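Local coordinates for protein glucose dehydrogenase (PDB 7CDY) that belongs to the glucose/sorbosone dehydrogenase family, adopts a beta-propeller fold and carries a bound calcium ion, at residues Leu11-Ser16 and Thr29-Arg34; Val111-Gln116 and Val161-Glu166; Gly195-Pro200 and Ser268-Tyr273. All blocks are in the same frame, centred on the assembly; numbering follows the deposited sequence.

The three contacts sample different kinds of joint in one beta-propeller. Contact 1 lies beside a hairpin near the start of the chain and pairs its two strands. Contacts 2 and 3 pack one antiparallel sheet against the next, 111-116 on 161-166 and 195-200 on 268-273. The centre of contact 3 is about 20 Å from those of contacts 1 and 2, its nearest atoms about 6 Å from each; the centres of contacts 1 and 2 are about 22 Å apart. The L196 side chain of contact 3 is about 14 Å from the calcium ion, which E217 and Y227 bind. About 5 Å from the L198 side chain lies a glycerol, probably from the crystallisation liquor.

Contact 1: Leu11-Ser16 and Thr29-Arg34; sequences LEHPWS and TERPGR
E12 and R34 clasp each other beside a beta hairpin of the propeller, antiparallel strands 3-19 and 26-30, R34 reaching back from the start of strand 34-39. The charged group is a network of three. R34 NH2 meets E12 OE2 at 2.9 Å in the guanidinium plane, on the anti lone pair of the carboxylate, and makes a weak bond to E30 OE1, while R34 NE reaches E30 OE2 at 2.9 Å from above the E30 carboxylate plane. E30 OE2 also pairs with R36. The guanidinium thus sits between two acids, probably easing their mutual repulsion. E12 gets there with CG anti to its own N (chi1 -173°), its extended chain passing P32 CG. E30 OE1 then accepts the E12 backbone N at 2.8 Å, nearly straight at 172°.

Backbone bonds W15 N to T29 O and R31 N to H13 O flank the non-hydrogen-bonded P14-E30 pair. G33 and R34 form a classic bulge opposite E30.

R31 NH2 lies 3.6 Å above the H13 ring, toward its rim, with the planes 19° apart; H13 ND1 bonds D335. One water accepts from both R31 NH1 and W15 NE1, 2.9 Å from each.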
# COMPACT_ATOMS: atom_id res chain seq x y z
N LEU A 11 14.95 -10.23 7.97
CA LEU A 11 14.51 -8.90 7.57
C LEU A 11 13.69 -8.34 8.72
O LEU A 11 12.71 -8.96 9.13
CB LEU A 11 13.65 -8.98 6.32
CG LEU A 11 14.37 -9.43 5.05
CD1 LEU A 11 13.37 -9.96 4.04
CD2 LEU A 11 15.20 -8.29 4.46
N GLU A 12 14.08 -7.18 9.24
CA GLU A 12 13.40 -6.63 10.42
C GLU A 12 12.15 -5.87 9.99
O GLU A 12 12.24 -4.76 9.45
CB GLU A 12 14.33 -5.75 11.24
CG GLU A 12 13.70 -5.32 12.56
CD GLU A 12 14.58 -4.41 13.40
OE1 GLU A 12 14.20 -4.17 14.57
OE2 GLU A 12 15.62 -3.95 12.91
N HIS A 13 10.98 -6.46 10.21
CA HIS A 13 9.71 -5.87 9.82
C HIS A 13 9.73 -5.34 8.38
O HIS A 13 9.55 -4.15 8.14
CB HIS A 13 9.28 -4.80 10.81
CG HIS A 13 9.01 -5.35 12.17
ND1 HIS A 13 7.85 -6.03 12.48
CD2 HIS A 13 9.77 -5.37 13.29
CE1 HIS A 13 7.89 -6.42 13.74
NE2 HIS A 13 9.05 -6.04 14.26
N PRO A 14 9.97 -6.21 7.40
CA PRO A 14 9.95 -5.77 6.01
C PRO A 14 8.55 -5.29 5.64
O PRO A 14 7.55 -5.78 6.17
CB PRO A 14 10.34 -7.03 5.23
CG PRO A 14 9.85 -8.16 6.11
CD PRO A 14 10.07 -7.68 7.52
N TRP A 15 8.49 -4.32 4.74
CA TRP A 15 7.21 -3.66 4.47
C TRP A 15 6.82 -3.70 3.01
O TRP A 15 5.66 -3.93 2.70
CB TRP A 15 7.25 -2.20 4.96
CG TRP A 15 5.90 -1.62 5.33
CD1 TRP A 15 5.30 -1.68 6.56
CD2 TRP A 15 5.00 -0.92 4.47
NE1 TRP A 15 4.08 -1.04 6.52
CE2 TRP A 15 3.88 -0.55 5.25
CE3 TRP A 15 5.04 -0.53 3.13
CZ2 TRP A 15 2.80 0.17 4.72
CZ3 TRP A 15 3.98 0.19 2.61
CH2 TRP A 15 2.87 0.53 3.41
N SER A 16 7.77 -3.50 2.10
CA SER A 16 7.47 -3.40 0.68
C SER A 16 8.55 -4.12 -0.11
O SER A 16 9.71 -4.18 0.30
CB SER A 16 7.48 -1.91 0.26
OG SER A 16 7.20 -1.69 -1.12
N THR A 29 12.11 -2.93 1.54
CA THR A 29 12.24 -2.03 2.67
C THR A 29 12.08 -2.79 3.98
O THR A 29 11.25 -3.69 4.10
CB THR A 29 11.22 -0.89 2.62
OG1 THR A 29 9.89 -1.44 2.69
CG2 THR A 29 11.37 -0.08 1.33
N GLU A 30 12.89 -2.39 4.96
CA GLU A 30 12.69 -2.76 6.35
C GLU A 30 12.15 -1.52 7.04
O GLU A 30 12.76 -0.44 6.95
CB GLU A 30 14.00 -3.19 6.99
CG GLU A 30 14.60 -4.48 6.42
CD GLU A 30 15.96 -4.77 7.02
OE1 GLU A 30 16.03 -5.60 7.97
OE2 GLU A 30 16.95 -4.15 6.60
N ARG A 31 10.99 -1.65 7.68
CA ARG A 31 10.33 -0.50 8.29
C ARG A 31 11.23 0.34 9.19
O ARG A 31 11.11 1.57 9.15
CB ARG A 31 9.03 -0.92 9.00
CG ARG A 31 8.15 0.25 9.40
CD ARG A 31 6.82 -0.20 10.01
NE ARG A 31 7.05 -1.04 11.19
CZ ARG A 31 6.18 -1.91 11.69
NH1 ARG A 31 4.99 -2.07 11.13
NH2 ARG A 31 6.51 -2.61 12.77
N PRO A 32 12.15 -0.23 9.99
CA PRO A 32 13.02 0.64 10.81
C PRO A 32 13.82 1.66 10.02
O PRO A 32 14.32 2.62 10.63
CB PRO A 32 13.92 -0.36 11.53
CG PRO A 32 13.11 -1.58 11.63
CD PRO A 32 12.30 -1.64 10.37
N GLY A 33 14.00 1.49 8.71
CA GLY A 33 14.57 2.55 7.89
C GLY A 33 15.65 2.14 6.91
O GLY A 33 16.49 2.98 6.56
N ARG A 34 15.67 0.90 6.45
CA ARG A 34 16.70 0.42 5.54
C ARG A 34 16.11 -0.09 4.24
O ARG A 34 15.02 -0.69 4.22
CB ARG A 34 17.53 -0.70 6.17
CG ARG A 34 18.25 -0.27 7.43
CD ARG A 34 18.97 -1.45 8.08
NE ARG A 34 18.06 -2.46 8.62
CZ ARG A 34 17.53 -2.42 9.84
NH1 ARG A 34 17.80 -1.41 10.65
NH2 ARG A 34 16.73 -3.39 10.25
O HOH W 1 16.96 -1.70 13.54
O HOH W 2 3.36 -0.44 9.29

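Contact 2: Val111-Gln116 and Val161-Glu166; sequences VIFRQQ and VRLTAE
The F113 ring has V161 on one face: V161 CG1 lies 4.2 Å above its plane, displaced toward the rim. The other methyl of that valine, V161 CG2, comes to F113 CZ obliquely at 4.1 Å, and L163 CD1 also approaches obliquely from the base of the ring, 3.7 Å from F113 CB. The F113 and L163 side chains cross at about a right angle, whereas F113 and V161 reach for each other from opposite directions. CG anti to the backbone N (chi1 168°) lays the F113 ring forward along its own strand, bringing CZ to V161 while CB stays by L163 CD1; I139, L141 and L156 close around the same ring.

Strands 109-114 and 160-163 belong to successive antiparallel sheets of the beta-propeller, and no direct hydrogen bond joins the two segments. At a classic beta bulge I112 and F113 both stand opposite V94, and both point toward 161-166: F113 meets the strand, I112 the turn after it. I112 CB lies 3.9 Å from E166 O, and I112 CD1 is 4.0 Å from E166 C. That turn is an ST turn: T164 OG1 accepts from E166 N at 3.2 Å. The E166 carboxylate is held by R76 and Y96, and A165 O by the hydroxyl of Y78. A water donates to I112 O at 2.8 Å and, weakly, to E166 O.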
# COMPACT_ATOMS: atom_id res chain seq x y z
N VAL A 111 12.09 14.75 -1.54
CA VAL A 111 10.66 14.63 -1.33
C VAL A 111 9.91 15.44 -2.38
O VAL A 111 10.27 16.58 -2.70
CB VAL A 111 10.32 15.11 0.09
CG1 VAL A 111 8.81 15.29 0.28
CG2 VAL A 111 10.88 14.13 1.12
N ILE A 112 8.84 14.85 -2.92
CA ILE A 112 7.99 15.51 -3.90
C ILE A 112 6.57 15.73 -3.40
O ILE A 112 5.80 16.45 -4.06
CB ILE A 112 7.96 14.74 -5.24
CG1 ILE A 112 7.26 13.38 -5.08
CG2 ILE A 112 9.37 14.60 -5.81
CD1 ILE A 112 6.97 12.67 -6.39
N PHE A 113 6.19 15.13 -2.28
CA PHE A 113 4.84 15.25 -1.74
C PHE A 113 4.88 14.97 -0.25
O PHE A 113 5.53 14.01 0.18
CB PHE A 113 3.87 14.28 -2.43
CG PHE A 113 2.55 14.17 -1.72
CD1 PHE A 113 1.56 15.13 -1.91
CD2 PHE A 113 2.31 13.14 -0.81
CE1 PHE A 113 0.36 15.07 -1.23
CE2 PHE A 113 1.10 13.07 -0.13
CZ PHE A 113 0.13 14.03 -0.35
N ARG A 114 4.14 15.76 0.52
CA ARG A 114 4.02 15.57 1.95
C ARG A 114 2.56 15.63 2.34
O ARG A 114 1.84 16.56 1.95
CB ARG A 114 4.72 16.68 2.72
CG ARG A 114 6.19 16.65 2.63
CD ARG A 114 6.79 17.61 3.63
NE ARG A 114 8.19 17.28 3.80
CZ ARG A 114 9.15 17.71 3.00
NH1 ARG A 114 8.87 18.51 1.97
NH2 ARG A 114 10.40 17.33 3.22
N GLN A 115 2.12 14.66 3.12
CA GLN A 115 0.84 14.77 3.80
C GLN A 115 0.88 15.96 4.74
O GLN A 115 1.81 16.10 5.55
CB GLN A 115 0.63 13.48 4.59
CG GLN A 115 -0.68 13.42 5.33
CD GLN A 115 -0.92 12.07 5.98
OE1 GLN A 115 -0.04 11.51 6.65
NE2 GLN A 115 -2.10 11.53 5.77
N GLN A 116 -0.14 16.82 4.66
CA GLN A 116 -0.28 17.94 5.55
C GLN A 116 -1.74 18.06 5.95
O GLN A 116 -2.63 17.80 5.12
CB GLN A 116 0.15 19.25 4.88
CG GLN A 116 1.62 19.32 4.54
CD GLN A 116 2.52 19.41 5.77
OE1 GLN A 116 2.05 19.41 6.91
NE2 GLN A 116 3.82 19.50 5.53
N VAL A 161 -4.42 10.14 -3.33
CA VAL A 161 -3.89 11.29 -4.05
C VAL A 161 -3.39 10.82 -5.41
O VAL A 161 -2.89 9.70 -5.53
CB VAL A 161 -2.74 11.90 -3.21
CG1 VAL A 161 -1.74 12.67 -4.06
CG2 VAL A 161 -3.31 12.78 -2.10
N ARG A 162 -3.57 11.65 -6.44
CA ARG A 162 -3.01 11.39 -7.77
C ARG A 162 -2.15 12.57 -8.19
O ARG A 162 -2.62 13.71 -8.21
CB ARG A 162 -4.10 11.17 -8.82
CG ARG A 162 -3.50 10.79 -10.18
CD ARG A 162 -4.55 10.60 -11.27
NE ARG A 162 -5.20 11.86 -11.62
CZ ARG A 162 -5.35 12.33 -12.86
NH1 ARG A 162 -4.89 11.66 -13.91
NH2 ARG A 162 -5.98 13.48 -13.03
N LEU A 163 -0.89 12.29 -8.54
CA LEU A 163 0.09 13.29 -8.96
C LEU A 163 0.75 12.86 -10.26
O LEU A 163 0.66 11.71 -10.69
CB LEU A 163 1.17 13.49 -7.90
CG LEU A 163 0.69 13.88 -6.50
CD1 LEU A 163 1.85 13.88 -5.52
CD2 LEU A 163 -0.01 15.23 -6.52
N THR A 164 1.44 13.81 -10.89
CA THR A 164 2.32 13.46 -11.99
C THR A 164 3.57 12.76 -11.45
O THR A 164 3.81 12.69 -10.25
CB THR A 164 2.77 14.70 -12.77
OG1 THR A 164 3.70 15.45 -11.98
CG2 THR A 164 1.57 15.58 -13.18
N ALA A 165 4.39 12.27 -12.39
CA ALA A 165 5.66 11.64 -12.05
C ALA A 165 6.57 12.54 -11.23
O ALA A 165 7.45 12.05 -10.52
CB ALA A 165 6.38 11.22 -13.33
N GLU A 166 6.41 13.86 -11.34
CA GLU A 166 7.22 14.81 -10.61
C GLU A 166 6.53 15.36 -9.38
O GLU A 166 7.07 16.26 -8.72
CB GLU A 166 7.64 15.97 -11.53
CG GLU A 166 8.49 15.54 -12.73
CD GLU A 166 9.78 14.83 -12.33
OE1 GLU A 166 10.29 15.11 -11.22
OE2 GLU A 166 10.27 14.02 -13.14
O HOH W 3 6.68 18.24 -6.00

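Contact 3: Gly195-Pro200 and Ser268-Tyr273; sequences GLALNP and SGMAFY
N199 OD1 is gripped by two backbone N-H groups, those of W201 and S202, and the residue so fixed sets its CA over the face of the F272 ring. This is a joint between successive sheets of the beta-propeller, made by strands 192-198 and 267-273, each the first of its sheet. The pieces 195-198 and 268-273 run almost parallel (14°), axes 5.5 Å apart at closest; the two segments share no hydrogen bond, though G269 is hydrogen-bonded to Q194 just before 195-200.

The N199 CA-H makes a CH-pi contact over the F272 face, 3.8 Å from the ring centroid. N199 ND2 lies 3.7 Å from F272 CE1, with the amide plane turned 44° from the ring. P200 continues the cover more obliquely, its CD 3.5 Å from F272 CB. The ring gets here with CG anti to its own carbonyl carbon (chi1 -64°), and W206 meets it edge-to-face.

Further back, in the conformer given here, one of two, M270 CG lies 3.6 Å from A197 CB. A197 CB also closes on F272 CE2 at 3.9 Å, and that same CE2 has A197 O at the ring edge, 3.8 Å away.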
# COMPACT_ATOMS: atom_id res chain seq x y z
N GLY A 195 -3.37 -1.39 0.76
CA GLY A 195 -3.35 -2.07 -0.52
C GLY A 195 -3.70 -1.09 -1.62
O GLY A 195 -4.64 -0.31 -1.48
N LEU A 196 -2.96 -1.14 -2.73
CA LEU A 196 -3.22 -0.25 -3.86
C LEU A 196 -2.62 -0.88 -5.10
O LEU A 196 -1.41 -1.12 -5.15
CB LEU A 196 -2.58 1.12 -3.60
CG LEU A 196 -2.99 2.26 -4.52
CD1 LEU A 196 -4.44 2.66 -4.27
CD2 LEU A 196 -2.06 3.46 -4.32
N ALA A 197 -3.44 -1.13 -6.12
CA ALA A 197 -2.90 -1.81 -7.29
C ALA A 197 -3.75 -1.55 -8.52
O ALA A 197 -4.96 -1.36 -8.43
CB ALA A 197 -2.79 -3.32 -7.05
N LEU A 198 -3.09 -1.57 -9.67
CA LEU A 198 -3.74 -1.36 -10.96
C LEU A 198 -4.29 -2.68 -11.48
O LEU A 198 -3.54 -3.65 -11.64
CB LEU A 198 -2.69 -0.82 -11.93
CG LEU A 198 -3.16 -0.58 -13.37
CD1 LEU A 198 -4.12 0.59 -13.42
CD2 LEU A 198 -1.94 -0.34 -14.25
N ASN A 199 -5.59 -2.72 -11.73
CA ASN A 199 -6.20 -3.89 -12.34
C ASN A 199 -5.65 -4.02 -13.76
O ASN A 199 -5.84 -3.10 -14.58
CB ASN A 199 -7.72 -3.72 -12.33
CG ASN A 199 -8.45 -4.93 -12.89
OD1 ASN A 199 -8.15 -5.40 -13.99
ND2 ASN A 199 -9.43 -5.44 -12.15
N PRO A 200 -4.96 -5.11 -14.10
CA PRO A 200 -4.29 -5.20 -15.41
C PRO A 200 -5.25 -5.39 -16.57
O PRO A 200 -4.83 -5.21 -17.72
CB PRO A 200 -3.37 -6.41 -15.25
CG PRO A 200 -4.04 -7.26 -14.22
CD PRO A 200 -4.70 -6.29 -13.26
N SER A 268 -3.35 -6.40 4.00
CA SER A 268 -2.07 -5.73 3.75
C SER A 268 -1.45 -6.32 2.50
O SER A 268 -1.26 -7.53 2.41
CB SER A 268 -1.13 -5.95 4.94
OG SER A 268 0.03 -5.16 4.82
N GLY A 269 -1.13 -5.45 1.54
CA GLY A 269 -0.57 -5.94 0.29
C GLY A 269 -1.65 -6.40 -0.67
O GLY A 269 -2.70 -6.92 -0.25
N MET A 270 -1.44 -6.20 -1.97
CA MET A 270 -2.42 -6.67 -2.94
C MET A 270 -1.77 -6.76 -4.30
O MET A 270 -1.00 -5.89 -4.70
CB MET A 270 -3.70 -5.82 -2.98
CG MET A 270 -3.60 -4.53 -3.77
SD MET A 270 -5.09 -3.48 -3.76
CE MET A 270 -6.28 -4.49 -4.63
N ALA A 271 -2.10 -7.83 -5.02
CA ALA A 271 -1.57 -8.08 -6.35
C ALA A 271 -2.58 -8.86 -7.18
O ALA A 271 -3.13 -9.86 -6.70
CB ALA A 271 -0.26 -8.88 -6.29
N PHE A 272 -2.82 -8.41 -8.41
CA PHE A 272 -3.60 -9.16 -9.39
C PHE A 272 -2.69 -10.15 -10.11
O PHE A 272 -1.57 -9.81 -10.50
CB PHE A 272 -4.18 -8.20 -10.43
CG PHE A 272 -5.17 -7.21 -9.88
CD1 PHE A 272 -6.53 -7.53 -9.79
CD2 PHE A 272 -4.76 -5.94 -9.48
CE1 PHE A 272 -7.44 -6.60 -9.31
CE2 PHE A 272 -5.67 -5.02 -8.98
CZ PHE A 272 -7.00 -5.35 -8.91
N TYR A 273 -3.17 -11.38 -10.29
CA TYR A 273 -2.37 -12.41 -10.96
C TYR A 273 -2.73 -12.44 -12.45
O TYR A 273 -3.84 -12.83 -12.82
CB TYR A 273 -2.52 -13.78 -10.31
CG TYR A 273 -1.51 -14.76 -10.88
CD1 TYR A 273 -0.24 -14.87 -10.33
CD2 TYR A 273 -1.82 -15.53 -12.00
CE1 TYR A 273 0.70 -15.74 -10.86
CE2 TYR A 273 -0.88 -16.42 -12.54
CZ TYR A 273 0.37 -16.51 -11.96
OH TYR A 273 1.31 -17.38 -12.49